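Local coordinates for hypothetical exported protein (Streptococcus pyogenes, PDB 3PSQ) that is a class B sortase involved in pilus assembly, probably a cysteine transpeptidase that joins pilin subunits through an acyl-thioester intermediate, at residues G104-F109 and I199-Q204; R110-F115 and S170-E175; K119-E124 and I133-C138. One frame throughout, in Å; residues are numbered along the deposited sequence.

Interaction 1 of 3, residues G104-F109 and I199-Q204; sequences GELPNF and IIVIGQ
Val201 and Ile199, two residues apart on strand 197-205 and both directed at residues 104-109, are the bumps of this contact; the hollows lie on the 3-10 turn 106-109. Here the loop between helices 96-102 and 112-117 packs on a strand of the sortase sheet. Ile199 contacts the backbone of the turn. With CG1 anti to the backbone N (chi1 -176°) and the chain extended beyond it, Ile199 CD1 lies 3.5 Å from Pro107 CA and 3.6 Å from Leu106 O. The flanks of that hollow are Leu106 CB and Pro107 CB, at 4.3 and 4.2 Å respectively from Ile199 CD1. Val201 fits a second notch, between Leu106 and Phe109. Its CG2 branch does the touching, 3.6 Å from Phe109 CD2 and 4.1 Å from Leu106 CD2, while Val201 CG1 lies over one face of the Phe109 ring. Within the turn Phe109 N donates to Leu106 O, and Asn108 N to Glu105 O. Ile135 and Cys138 of strand 130-142 also touch Phe109; Glu191, which follows the predicted catalytic Cys190, touches both Pro107 and Ile199. The contact buries 245 Å² in all. Its side-chain pairs are all apolar and no hydrogen bond crosses between the segments, consistent with van der Waals packing and burial from water.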
loop_
_atom_site.group_PDB
_atom_site.type_symbol
_atom_site.label_atom_id
_atom_site.label_comp_id
_atom_site.label_asym_id
_atom_site.label_seq_id
_atom_site.Cartn_x
_atom_site.Cartn_y
_atom_site.Cartn_z
ATOM N N GLY A 104 -8.657 8.056 -1.562
ATOM C CA GLY A 104 -9.145 9.221 -0.829
ATOM C C GLY A 104 -9.594 8.887 0.594
ATOM O O GLY A 104 -9.681 9.773 1.433
ATOM N N GLU A 105 -9.930 7.623 0.869
ATOM C CA GLU A 105 -10.365 7.255 2.232
ATOM C C GLU A 105 -9.248 6.942 3.228
ATOM O O GLU A 105 -9.512 6.834 4.437
ATOM C CB GLU A 105 -11.296 6.056 2.179
ATOM C CG GLU A 105 -12.615 6.339 1.456
ATOM C CD GLU A 105 -13.262 5.074 0.959
ATOM O OE1 GLU A 105 -12.722 4.436 0.056
ATOM O OE2 GLU A 105 -14.326 4.692 1.460
ATOM N N LEU A 106 -7.999 6.804 2.765
ATOM C CA LEU A 106 -6.903 6.424 3.690
ATOM C C LEU A 106 -6.849 7.314 4.953
ATOM O O LEU A 106 -6.594 6.806 6.043
ATOM C CB LEU A 106 -5.536 6.341 2.994
ATOM C CG LEU A 106 -5.274 5.160 2.051
ATOM C CD1 LEU A 106 -3.815 5.112 1.589
ATOM C CD2 LEU A 106 -5.695 3.826 2.681
ATOM N N PRO A 107 -7.081 8.630 4.809
ATOM C CA PRO A 107 -6.996 9.477 5.992
ATOM C C PRO A 107 -8.061 9.172 7.077
ATOM O O PRO A 107 -7.988 9.733 8.168
ATOM C CB PRO A 107 -7.188 10.904 5.440
ATOM C CG PRO A 107 -6.845 10.809 4.034
ATOM C CD PRO A 107 -7.195 9.420 3.573
ATOM N N ASN A 108 -9.041 8.334 6.770
ATOM C CA ASN A 108 -9.976 7.906 7.826
ATOM C C ASN A 108 -9.233 7.157 8.923
ATOM O O ASN A 108 -9.671 7.129 10.059
ATOM C CB ASN A 108 -11.102 7.024 7.264
ATOM C CG ASN A 108 -12.037 7.806 6.340
ATOM O OD1 ASN A 108 -12.096 9.027 6.412
ATOM N ND2 ASN A 108 -12.745 7.104 5.461
ATOM N N PHE A 109 -8.098 6.555 8.576
ATOM C CA PHE A 109 -7.300 5.828 9.552
ATOM C C PHE A 109 -6.619 6.713 10.586
ATOM O O PHE A 109 -6.028 6.212 11.539
ATOM C CB PHE A 109 -6.295 4.929 8.852
ATOM C CG PHE A 109 -6.919 3.726 8.221
ATOM C CD1 PHE A 109 -7.275 2.628 8.993
ATOM C CD2 PHE A 109 -7.169 3.689 6.867
ATOM C CE1 PHE A 109 -7.868 1.493 8.406
ATOM C CE2 PHE A 109 -7.739 2.582 6.291
ATOM C CZ PHE A 109 -8.087 1.468 7.060
ATOM N N ILE A 199 0.573 10.194 3.499
ATOM C CA ILE A 199 -0.019 9.307 4.464
ATOM C C ILE A 199 0.415 7.856 4.194
ATOM O O ILE A 199 0.481 7.426 3.041
ATOM C CB ILE A 199 -1.578 9.428 4.505
ATOM C CG1 ILE A 199 -2.133 8.530 5.608
ATOM C CG2 ILE A 199 -2.176 9.114 3.135
ATOM C CD1 ILE A 199 -3.599 8.755 5.939
ATOM N N ILE A 200 0.695 7.102 5.260
ATOM C CA ILE A 200 0.955 5.675 5.113
ATOM C C ILE A 200 0.086 4.905 6.110
ATOM O O ILE A 200 0.067 5.245 7.297
ATOM C CB ILE A 200 2.447 5.324 5.398
ATOM C CG1 ILE A 200 3.379 6.137 4.489
ATOM C CG2 ILE A 200 2.683 3.832 5.251
ATOM C CD1 ILE A 200 4.869 5.920 4.716
ATOM N N VAL A 201 -0.637 3.902 5.613
ATOM C CA VAL A 201 -1.284 2.889 6.424
ATOM C C VAL A 201 -0.485 1.592 6.272
ATOM O O VAL A 201 -0.322 1.045 5.157
ATOM C CB VAL A 201 -2.731 2.633 5.997
ATOM C CG1 VAL A 201 -3.319 1.426 6.758
ATOM C CG2 VAL A 201 -3.603 3.880 6.239
ATOM N N ILE A 202 0.060 1.122 7.388
ATOM C CA ILE A 202 0.911 -0.071 7.371
ATOM C C ILE A 202 0.324 -1.229 8.193
ATOM O O ILE A 202 -0.252 -1.021 9.265
ATOM C CB ILE A 202 2.352 0.267 7.814
ATOM C CG1 ILE A 202 3.202 -0.992 7.883
ATOM C CG2 ILE A 202 2.342 0.899 9.167
ATOM C CD1 ILE A 202 4.658 -0.676 7.778
ATOM N N GLY A 203 0.435 -2.444 7.664
ATOM C CA GLY A 203 0.061 -3.620 8.420
ATOM C C GLY A 203 1.086 -4.750 8.388
ATOM O O GLY A 203 2.049 -4.722 7.611
ATOM N N GLN A 204 0.863 -5.767 9.215
ATOM C CA GLN A 204 1.711 -6.972 9.191
ATOM C C GLN A 204 1.001 -8.150 8.569
ATOM O O GLN A 204 -0.132 -8.434 8.929
ATOM C CB GLN A 204 2.139 -7.333 10.602
ATOM C CG GLN A 204 3.218 -8.378 10.702
ATOM C CD GLN A 204 3.657 -8.534 12.154
ATOM O OE1 GLN A 204 4.628 -7.923 12.597
ATOM N NE2 GLN A 204 2.886 -9.293 12.917
#

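Interaction 2 of 3, residues R110-F115 and S170-E175. With EDO (1,2-ethanediol), chain C; EDO (1,2-ethanediol), chain D.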
loop_
_atom_site.group_PDB
_atom_site.type_symbol
_atom_site.label_atom_id
_atom_site.label_comp_id
_atom_site.label_asym_id
_atom_site.label_seq_id
_atom_site.Cartn_x
_atom_site.Cartn_y
_atom_site.Cartn_z
ATOM N N ARG A 110 -6.699 8.029 10.388
ATOM C CA ARG A 110 -6.232 9.004 11.368
ATOM C C ARG A 110 -7.205 9.080 12.541
ATOM O O ARG A 110 -6.828 9.516 13.633
ATOM C CB ARG A 110 -6.093 10.397 10.738
ATOM C CG ARG A 110 -5.083 10.487 9.565
ATOM C CD ARG A 110 -5.128 11.853 8.823
ATOM N NE ARG A 110 -4.519 12.855 9.678
ATOM C CZ ARG A 110 -3.239 13.216 9.614
ATOM N NH1 ARG A 110 -2.434 12.705 8.688
ATOM N NH2 ARG A 110 -2.760 14.106 10.473
ATOM N N LYS A 111 -8.458 8.694 12.309
ATOM C CA LYS A 111 -9.502 8.805 13.326
ATOM C C LYS A 111 -9.479 7.595 14.257
ATOM O O LYS A 111 -9.539 6.435 13.800
ATOM C CB LYS A 111 -10.888 8.927 12.679
ATOM C CG LYS A 111 -11.113 10.158 11.799
ATOM C CD LYS A 111 -12.346 9.877 10.873
ATOM C CE LYS A 111 -12.824 11.085 10.027
ATOM N NZ LYS A 111 -14.351 11.062 9.868
ATOM N N LYS A 112 -9.403 7.865 15.564
ATOM C CA LYS A 112 -9.349 6.789 16.580
ATOM C C LYS A 112 -10.417 5.721 16.390
ATOM O O LYS A 112 -10.105 4.544 16.236
ATOM C CB LYS A 112 -9.428 7.350 18.013
ATOM C CG LYS A 112 -9.134 6.299 19.098
ATOM C CD LYS A 112 -9.194 6.910 20.510
ATOM C CE LYS A 112 -8.889 5.847 21.595
ATOM N NZ LYS A 112 -9.274 6.275 22.997
ATOM N N SER A 113 -11.678 6.131 16.381
ATOM C CA SER A 113 -12.777 5.187 16.236
ATOM C C SER A 113 -12.675 4.381 14.936
ATOM O O SER A 113 -12.901 3.155 14.934
ATOM C CB SER A 113 -14.125 5.915 16.322
ATOM O OG SER A 113 -15.177 5.100 15.829
ATOM N N PHE A 114 -12.343 5.047 13.823
ATOM C CA PHE A 114 -12.179 4.349 12.538
ATOM C C PHE A 114 -11.006 3.348 12.571
ATOM O O PHE A 114 -11.121 2.223 12.122
ATOM C CB PHE A 114 -12.006 5.351 11.375
ATOM C CG PHE A 114 -12.084 4.708 10.003
ATOM C CD1 PHE A 114 -13.285 4.678 9.305
ATOM C CD2 PHE A 114 -10.959 4.110 9.425
ATOM C CE1 PHE A 114 -13.374 4.081 8.069
ATOM C CE2 PHE A 114 -11.040 3.501 8.170
ATOM C CZ PHE A 114 -12.251 3.479 7.502
ATOM N N PHE A 115 -9.879 3.789 13.105
ATOM C CA PHE A 115 -8.706 2.948 13.260
ATOM C C PHE A 115 -8.927 1.738 14.163
ATOM O O PHE A 115 -8.438 0.656 13.877
ATOM C CB PHE A 115 -7.574 3.780 13.834
ATOM C CG PHE A 115 -6.279 3.034 13.941
ATOM C CD1 PHE A 115 -5.444 2.885 12.818
ATOM C CD2 PHE A 115 -5.893 2.461 15.164
ATOM C CE1 PHE A 115 -4.238 2.194 12.918
ATOM C CE2 PHE A 115 -4.697 1.757 15.265
ATOM C CZ PHE A 115 -3.857 1.621 14.135
ATOM N N SER A 170 3.498 8.214 13.772
ATOM C CA SER A 170 2.158 7.663 13.739
ATOM C C SER A 170 1.141 8.556 14.423
ATOM O O SER A 170 1.415 9.140 15.472
ATOM C CB SER A 170 2.130 6.270 14.361
ATOM O OG SER A 170 2.824 5.327 13.542
ATOM N N VAL A 171 -0.026 8.668 13.799
ATOM C CA VAL A 171 -1.178 9.356 14.371
ATOM C C VAL A 171 -2.043 8.328 15.121
ATOM O O VAL A 171 -2.680 8.665 16.107
ATOM C CB VAL A 171 -2.022 10.055 13.262
ATOM C CG1 VAL A 171 -3.307 10.645 13.835
ATOM C CG2 VAL A 171 -1.209 11.134 12.571
ATOM N N GLN A 172 -2.095 7.096 14.607
ATOM C CA GLN A 172 -2.634 5.963 15.349
ATOM C C GLN A 172 -1.651 4.771 15.316
ATOM O O GLN A 172 -0.949 4.561 14.325
ATOM C CB GLN A 172 -4.000 5.547 14.800
ATOM C CG GLN A 172 -5.016 6.652 14.684
ATOM C CD GLN A 172 -5.456 7.207 16.021
ATOM O OE1 GLN A 172 -5.184 6.620 17.072
ATOM N NE2 GLN A 172 -6.135 8.350 15.995
ATOM N N TYR A 173 -1.599 4.003 16.400
ATOM C CA TYR A 173 -0.673 2.862 16.517
ATOM C C TYR A 173 -1.227 1.791 17.465
ATOM O O TYR A 173 -1.974 2.101 18.407
ATOM C CB TYR A 173 0.657 3.363 17.051
ATOM C CG TYR A 173 1.796 2.370 16.983
ATOM C CD1 TYR A 173 2.542 2.208 15.821
ATOM C CD2 TYR A 173 2.150 1.607 18.095
ATOM C CE1 TYR A 173 3.593 1.308 15.757
ATOM C CE2 TYR A 173 3.235 0.701 18.046
ATOM C CZ TYR A 173 3.936 0.564 16.866
ATOM O OH TYR A 173 4.993 -0.302 16.776
ATOM N N ARG A 174 -0.909 0.529 17.201
ATOM C CA ARG A 174 -1.228 -0.548 18.131
ATOM C C ARG A 174 -0.070 -1.541 18.146
ATOM O O ARG A 174 0.528 -1.799 17.110
ATOM C CB ARG A 174 -2.551 -1.236 17.761
ATOM C CG ARG A 174 -2.528 -2.047 16.469
ATOM C CD ARG A 174 -3.799 -2.854 16.262
ATOM N NE ARG A 174 -4.989 -2.013 16.409
ATOM C CZ ARG A 174 -5.715 -1.538 15.405
ATOM N NH1 ARG A 174 -6.777 -0.779 15.659
ATOM N NH2 ARG A 174 -5.385 -1.824 14.150
ATOM N N GLU A 175 0.253 -2.072 19.325
ATOM C CA GLU A 175 1.266 -3.119 19.486
ATOM C C GLU A 175 0.705 -4.467 19.085
ATOM O O GLU A 175 -0.247 -4.937 19.698
ATOM C CB GLU A 175 1.663 -3.247 20.958
ATOM C CG GLU A 175 2.174 -1.976 21.622
ATOM C CD GLU A 175 3.590 -1.591 21.172
ATOM O OE1 GLU A 175 4.393 -2.512 20.851
ATOM O OE2 GLU A 175 3.892 -0.364 21.145
HETATM C C1 EDO C . -10.572 10.782 17.204
HETATM O O1 EDO C . -9.338 10.712 16.470
HETATM C C2 EDO C . -11.770 10.324 16.353
HETATM O O2 EDO C . -12.193 9.015 16.778
HETATM C C1 EDO D . 4.422 -4.529 15.178
HETATM O O1 EDO D . 4.988 -5.174 16.312
HETATM C C2 EDO D . 3.747 -3.262 15.665
HETATM O O2 EDO D . 2.521 -3.648 16.288
#
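Chi1 of Phe115, with CG anti to the backbone N, swings the ring off helix 112-117 toward residues 170-175; Arg174 CG sits between its backbone N and carbonyl carbon (chi1 69°), and a bend at chi3 folds the guanidinium over that ring. Gln172, bent at chi2, brings its amide to the start of the helix. The ring is thereby sandwiched, with Arg174 on one face and Gln172 CB on the opposite one. The guanidinium of Arg174 lies flat on the Phe115 ring, centres 4.2 Å apart and planes inclined by 17°, a cation-pi stack that is offset, with Phe115 CE2 the closest ring carbon, toward the rim of the guanidinium. The same group is fixed in rotation by a hydrogen bond from Arg174 NH1 to Phe115 O, 2.8 Å long, with the acceptor in the guanidinium plane but the donor well above the carbonyl plane. Gln172 CB makes a CH-pi contact over the centre of the ring, 3.5 Å from its centroid. Further along the side chain, Gln172 NE2 donates to Arg110 O over 2.7 Å in a nearly straight bond (175°), which lies in the amide plane yet approaches the carbonyl from above its plane. At the outer end, Val171 CG2 rests over one face of the Arg110 guanidinium, 4.0 Å from Arg110 NH2; Arg110 NH1 forms a salt bridge with Glu191. A 1,2-ethanediol, probably from the crystallisation liquor, accepts hydrogen bonds from Lys112 N and Ser113 N in the first turn of the helix. Val171 and Gln172 form a classic beta bulge facing Cys138. The start of helix 112-117 thus packs on strand 170-173, which pairs antiparallel with strand 130-142, and Arg174 links the helix carbonyl to Ile135 O of that strand.

Interaction 3 of 3, residues K119-E124 and I133-C138; sequences KEFSIE and INIFAC. With ZN (zinc ion), chain N; ACY (acetic acid), chain F.
Lys119 and Ile135 open the antiparallel pairing of a beta hairpin, strands 120-125 and 130-142, within the sortase sheet: Ile135 N donates to Lys119 O over 2.8 Å. The axes of 120-124 and 133-138 run at 142°, antiparallel with the usual sheet twist. Glu120 follows, in a non-hydrogen-bonded pair with Asn134; its CA lies 3.1 Å from Ile133 O, a CA-H...O contact. Asn134 ND2 hydrogen-bonds to OE1 of the C-terminal Glu206. Phe121 and Ile133 form the hydrogen-bonded pair. Phe121 N donates to Ile133 O, and Ile133 N returns a 2.7 Å bond to Phe121 O. On the buried face, Phe121 CG stands between its backbone N and carbonyl carbon (chi1 64°), which tilts the ring over Ile133: Ile133 CB is 3.8 Å from the ring centroid and 10° off the normal, a CH-pi contact, with Ile133 CG2 3.4 Å from Phe121 CZ. Ile135 CG1 meets the same ring at its edge. Ser122 points away from Ile133-Cys138, and its OG donates to OXT of a bound acetic acid molecule, probably from the crystallisation liquor. Ile123 returns to the core, its CD1 3.9 Å from Ile133 CD1, beside Val185 of strand 184-190. At Glu124 the carboxylate divides its work: OE1 forms a salt bridge with Lys22 NZ, while OE2 binds a zinc ion at 2.2 Å, with a water as another ligand of the metal.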
loop_
_atom_site.group_PDB
_atom_site.type_symbol
_atom_site.label_atom_id
_atom_site.label_comp_id
_atom_site.label_asym_id
_atom_site.label_seq_id
_atom_site.Cartn_x
_atom_site.Cartn_y
_atom_site.Cartn_z
ATOM N N LYS A 119 -9.311 -3.059 10.898
ATOM C CA LYS A 119 -8.026 -3.520 11.427
ATOM C C LYS A 119 -7.274 -4.414 10.459
ATOM O O LYS A 119 -6.187 -4.886 10.762
ATOM C CB LYS A 119 -8.269 -4.311 12.712
ATOM C CG LYS A 119 -8.725 -3.486 13.871
ATOM C CD LYS A 119 -9.419 -4.381 14.883
ATOM C CE LYS A 119 -9.171 -3.876 16.292
ATOM N NZ LYS A 119 -9.309 -5.042 17.215
ATOM N N GLU A 120 -7.861 -4.674 9.299
ATOM C CA GLU A 120 -7.209 -5.545 8.359
ATOM C C GLU A 120 -7.443 -5.086 6.903
ATOM O O GLU A 120 -8.394 -4.370 6.596
ATOM C CB GLU A 120 -7.726 -6.968 8.560
ATOM C CG GLU A 120 -9.242 -7.025 8.494
ATOM C CD GLU A 120 -9.801 -8.389 8.799
ATOM O OE1 GLU A 120 -9.999 -8.675 10.006
ATOM O OE2 GLU A 120 -10.053 -9.150 7.832
ATOM N N PHE A 121 -6.562 -5.517 6.005
ATOM C CA PHE A 121 -6.887 -5.488 4.606
ATOM C C PHE A 121 -6.327 -6.739 4.026
ATOM O O PHE A 121 -5.555 -7.446 4.687
ATOM C CB PHE A 121 -6.383 -4.219 3.913
ATOM C CG PHE A 121 -4.875 -4.051 3.884
ATOM C CD1 PHE A 121 -4.126 -4.569 2.830
ATOM C CD2 PHE A 121 -4.235 -3.311 4.862
ATOM C CE1 PHE A 121 -2.737 -4.359 2.774
ATOM C CE2 PHE A 121 -2.876 -3.077 4.824
ATOM C CZ PHE A 121 -2.110 -3.608 3.782
ATOM N N SER A 122 -6.727 -7.056 2.810
ATOM C CA SER A 122 -6.315 -8.320 2.267
ATOM C C SER A 122 -5.892 -8.202 0.814
ATOM O O SER A 122 -6.346 -7.307 0.101
ATOM C CB SER A 122 -7.469 -9.315 2.410
ATOM O OG SER A 122 -8.592 -8.874 1.678
ATOM N N ILE A 123 -5.028 -9.109 0.374
ATOM C CA ILE A 123 -4.514 -9.047 -0.960
ATOM C C ILE A 123 -4.679 -10.422 -1.574
ATOM O O ILE A 123 -4.476 -11.413 -0.897
ATOM C CB ILE A 123 -3.023 -8.615 -0.963
ATOM C CG1 ILE A 123 -2.908 -7.109 -0.742
ATOM C CG2 ILE A 123 -2.313 -9.029 -2.256
ATOM C CD1 ILE A 123 -1.534 -6.689 -0.271
ATOM N N GLU A 124 -5.046 -10.485 -2.848
ATOM C CA GLU A 124 -4.991 -11.727 -3.557
ATOM C C GLU A 124 -3.998 -11.597 -4.699
ATOM O O GLU A 124 -4.105 -10.673 -5.523
ATOM C CB GLU A 124 -6.361 -12.090 -4.111
ATOM C CG GLU A 124 -6.352 -13.342 -4.963
ATOM C CD GLU A 124 -7.752 -13.886 -5.188
ATOM O OE1 GLU A 124 -8.722 -13.313 -4.655
ATOM O OE2 GLU A 124 -7.901 -14.894 -5.892
ATOM N N ILE A 133 -3.693 -8.937 6.030
ATOM C CA ILE A 133 -2.717 -8.058 6.616
ATOM C C ILE A 133 -3.349 -7.425 7.821
ATOM O O ILE A 133 -4.454 -6.920 7.713
ATOM C CB ILE A 133 -2.293 -6.956 5.594
ATOM C CG1 ILE A 133 -1.567 -7.578 4.405
ATOM C CG2 ILE A 133 -1.432 -5.934 6.238
ATOM C CD1 ILE A 133 -2.473 -8.068 3.283
ATOM N N ASN A 134 -2.655 -7.448 8.961
ATOM C CA ASN A 134 -3.150 -6.835 10.195
ATOM C C ASN A 134 -2.615 -5.385 10.344
ATOM O O ASN A 134 -1.410 -5.184 10.518
ATOM C CB ASN A 134 -2.688 -7.665 11.425
ATOM C CG ASN A 134 -3.140 -9.124 11.371
ATOM O OD1 ASN A 134 -4.340 -9.407 11.317
ATOM N ND2 ASN A 134 -2.185 -10.052 11.394
ATOM N N ILE A 135 -3.496 -4.392 10.310
ATOM C CA ILE A 135 -3.078 -2.989 10.354
ATOM C C ILE A 135 -2.586 -2.591 11.743
ATOM O O ILE A 135 -3.253 -2.879 12.742
ATOM C CB ILE A 135 -4.257 -2.037 9.931
ATOM C CG1 ILE A 135 -4.790 -2.425 8.540
ATOM C CG2 ILE A 135 -3.842 -0.555 10.044
ATOM C CD1 ILE A 135 -6.081 -1.722 8.136
ATOM N N PHE A 136 -1.442 -1.923 11.840
ATOM C CA PHE A 136 -1.001 -1.479 13.162
ATOM C C PHE A 136 -0.643 -0.003 13.257
ATOM O O PHE A 136 -0.447 0.481 14.348
ATOM C CB PHE A 136 0.153 -2.336 13.710
ATOM C CG PHE A 136 1.426 -2.235 12.921
ATOM C CD1 PHE A 136 2.360 -1.254 13.210
ATOM C CD2 PHE A 136 1.690 -3.127 11.897
ATOM C CE1 PHE A 136 3.541 -1.152 12.471
ATOM C CE2 PHE A 136 2.876 -3.045 11.155
ATOM C CZ PHE A 136 3.797 -2.070 11.443
ATOM N N ALA A 137 -0.562 0.722 12.140
ATOM C CA ALA A 137 -0.223 2.151 12.212
ATOM C C ALA A 137 -0.803 2.972 11.070
ATOM O O ALA A 137 -0.900 2.502 9.936
ATOM C CB ALA A 137 1.294 2.344 12.265
ATOM N N CYS A 138 -1.173 4.209 11.395
ATOM C CA CYS A 138 -1.438 5.244 10.411
ATOM C C CYS A 138 -0.399 6.329 10.599
ATOM O O CYS A 138 -0.297 6.912 11.681
ATOM C CB CYS A 138 -2.815 5.843 10.663
ATOM S SG CYS A 138 -3.324 7.018 9.405
HETATM ZN ZN ZN N . -9.840 -15.628 -6.543
HETATM C C ACY F . -8.765 -10.023 -1.663
HETATM O O ACY F . -9.615 -9.818 -2.559
HETATM O OXT ACY F . -7.904 -9.174 -1.343
HETATM C CH3 ACY F . -8.778 -11.344 -0.937
HETATM O O HOH W 1 -10.146 -14.305 -8.348
#

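How the interactions relate
Strand 130-142 ties the three contacts together: it belongs to interaction 3 and pairs, through probable hydrogen bonds, with strand 197-205 of interaction 1 (Gln204 N to Asn134 O, 2.7 Å) and with strand 170-173 of interaction 2 (Val171 N to Cys138 O, 2.8 Å). Interaction 1 is buried, about 8 Å between its centre and that of the chain, and relies on apolar packing. Interaction 2 lies at the surface, about 17 Å out by the same measure, where charged and amide groups bond to carbonyls and stack on a ring. Interaction 3, partly buried, combines backbone pairing with a hydrophobic face. Interactions 1 and 2 adjoin directly, Phe109 O lying 3.3 Å from Gln172 CG.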